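Local structure of putative translation initiation inhibitor (Salmonella typhimurium, 3GTZ) at residues A76-A81 with P92-V97. The protein is of unknown function but belongs to the RutC (YjgF-like) family and possibly inhibits translation initiation. Sequence-based numbering, arbitrary orientation.
Sequences AAMNKA and PVRCTV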
loop_
_atom_site.group_PDB
_atom_site.type_symbol
_atom_site.label_atom_id
_atom_site.label_comp_id
_atom_site.label_asym_id
_atom_site.label_seq_id
_atom_site.Cartn_x
_atom_site.Cartn_y
_atom_site.Cartn_z
ATOM N N ALA A 76 -9.616 -18.500 5.134
ATOM C CA ALA A 76 -10.581 -18.759 6.200
ATOM C C ALA A 76 -9.880 -18.727 7.538
ATOM O O ALA A 76 -10.422 -18.223 8.505
ATOM C CB ALA A 76 -11.337 -20.132 6.004
ATOM N N ALA A 77 -8.681 -19.284 7.589
ATOM C CA ALA A 77 -7.910 -19.278 8.819
ATOM C C ALA A 77 -7.580 -17.850 9.271
ATOM O O ALA A 77 -7.727 -17.543 10.436
ATOM C CB ALA A 77 -6.700 -20.077 8.669
ATOM N N MET A 78 -7.211 -16.968 8.343
ATOM C CA MET A 78 -6.892 -15.594 8.710
ATOM C C MET A 78 -8.109 -14.729 9.034
ATOM O O MET A 78 -8.003 -13.833 9.854
ATOM C CB MET A 78 -5.913 -14.933 7.698
ATOM C CG MET A 78 -6.478 -14.074 6.642
ATOM S SD MET A 78 -7.312 -12.576 7.229
ATOM C CE MET A 78 -8.181 -12.176 5.707
ATOM N N ASN A 79 -9.259 -14.998 8.427
ATOM C CA ASN A 79 -10.535 -14.337 8.834
ATOM C C ASN A 79 -11.019 -14.725 10.223
ATOM O O ASN A 79 -11.602 -13.913 10.942
ATOM C CB ASN A 79 -11.662 -14.635 7.845
ATOM C CG ASN A 79 -11.560 -13.800 6.598
ATOM O OD1 ASN A 79 -10.971 -12.708 6.614
ATOM N ND2 ASN A 79 -12.123 -14.298 5.503
ATOM N N LYS A 80 -10.812 -15.978 10.583
ATOM C CA LYS A 80 -11.160 -16.456 11.898
ATOM C C LYS A 80 -10.320 -15.715 12.927
ATOM O O LYS A 80 -10.858 -15.258 13.899
ATOM C CB LYS A 80 -10.897 -17.942 11.954
ATOM C CG LYS A 80 -11.412 -18.712 13.150
ATOM C CD LYS A 80 -10.504 -19.947 13.345
ATOM C CE LYS A 80 -11.250 -21.185 13.739
ATOM N NZ LYS A 80 -10.241 -22.255 14.057
ATOM N N ALA A 81 -9.009 -15.561 12.706
ATOM C CA ALA A 81 -8.157 -14.779 13.627
ATOM C C ALA A 81 -8.568 -13.323 13.646
ATOM O O ALA A 81 -8.757 -12.732 14.684
ATOM C CB ALA A 81 -6.707 -14.905 13.249
ATOM N N PRO A 92 -10.767 -0.998 10.804
ATOM C CA PRO A 92 -10.244 -0.219 9.695
ATOM C C PRO A 92 -10.780 -0.687 8.338
ATOM O O PRO A 92 -11.482 -1.705 8.260
ATOM C CB PRO A 92 -8.764 -0.483 9.787
ATOM C CG PRO A 92 -8.691 -1.886 10.303
ATOM C CD PRO A 92 -9.853 -2.065 11.223
ATOM N N VAL A 93 -10.468 0.062 7.282
ATOM C CA VAL A 93 -10.584 -0.451 5.913
ATOM C C VAL A 93 -9.668 -1.650 5.808
ATOM O O VAL A 93 -8.585 -1.666 6.356
ATOM C CB VAL A 93 -10.211 0.603 4.832
ATOM C CG1 VAL A 93 -10.315 0.011 3.426
ATOM C CG2 VAL A 93 -11.124 1.788 4.926
ATOM N N ARG A 94 -10.140 -2.692 5.159
ATOM C CA ARG A 94 -9.409 -3.937 5.102
ATOM C C ARG A 94 -9.356 -4.410 3.685
ATOM O O ARG A 94 -10.268 -4.194 2.896
ATOM C CB ARG A 94 -10.058 -5.019 5.977
ATOM C CG ARG A 94 -9.456 -6.408 5.744
ATOM C CD ARG A 94 -9.465 -7.240 6.956
ATOM N NE ARG A 94 -10.647 -8.068 7.055
ATOM C CZ ARG A 94 -10.726 -9.325 6.642
ATOM N NH1 ARG A 94 -9.701 -9.916 6.066
ATOM N NH2 ARG A 94 -11.869 -9.991 6.785
ATOM N N CYS A 95 -8.286 -5.107 3.387
ATOM C CA CYS A 95 -8.019 -5.500 2.057
ATOM C C CYS A 95 -7.081 -6.722 2.144
ATOM O O CYS A 95 -6.011 -6.655 2.761
ATOM C CB CYS A 95 -7.396 -4.269 1.416
ATOM S SG CYS A 95 -6.426 -4.584 0.078
ATOM N N THR A 96 -7.534 -7.845 1.588
ATOM C CA THR A 96 -6.789 -9.085 1.607
ATOM C C THR A 96 -6.484 -9.561 0.197
ATOM O O THR A 96 -7.391 -9.674 -0.621
ATOM C CB THR A 96 -7.588 -10.177 2.306
ATOM O OG1 THR A 96 -8.123 -9.656 3.525
ATOM C CG2 THR A 96 -6.713 -11.337 2.640
ATOM N N VAL A 97 -5.212 -9.846 -0.074
ATOM C CA VAL A 97 -4.781 -10.395 -1.350
ATOM C C VAL A 97 -3.728 -11.463 -1.156
ATOM O O VAL A 97 -3.036 -11.467 -0.152
ATOM C CB VAL A 97 -4.165 -9.323 -2.235
ATOM C CG1 VAL A 97 -5.145 -8.183 -2.429
ATOM C CG2 VAL A 97 -2.814 -8.838 -1.648
#
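Met-78 and Asn-79, on neighbouring positions of helix 75-85, meet Arg-94 and Thr-96 of strand 93-98 inside a beta-alpha-beta unit of the YjgF-like fold, in which strand 62-69 leads through the helix to a parallel neighbouring strand. Helix and strand run nearly antiparallel, their axes 11.3 Å apart, and Met-78 and Arg-94 do most of the spanning.

The tightly packed part is the methionine side. Met-78 bends at chi2, and its terminal methyl reaches Thr-96 tip to tip, with CE of Met-78 modelled 3.5 Å from CG2 of Thr-96, although the exact position of this methyl is doubtful because it is placed too close to the arginine. The same side chain also packs on Ile-67 of strand 62-69 and on Thr-41 of helix 37-54; Thr-96 touches Phe-75, and both Met-78 and Thr-96 are buried.

The polar side is looser and only partly buried. Here Arg-94 starts with CG anti to the backbone N, bends at chi2 and chi3, and brings the end of its guanidinium to the Asn-79 amide, whose plane is turned 78° from its own. One carbonyl oxygen receives both terminal nitrogens: NH2 of Arg-94 lies 2.9 Å from OD1 of Asn-79, while the bond from NH1 is weak and its donor less surely placed. Trp-82, one turn further along the helix, adds a cation-pi contact to the arginine, and Met-102 of the second subunit packs against Asn-79, placing this side of the contact beside a subunit interface. The better-defined of the two bonds is itself bent, with an N-H...O angle of 141°. Its donor, Arg-94 NH2, stands above the carbonyl plane of Asn-79, 46° out of it.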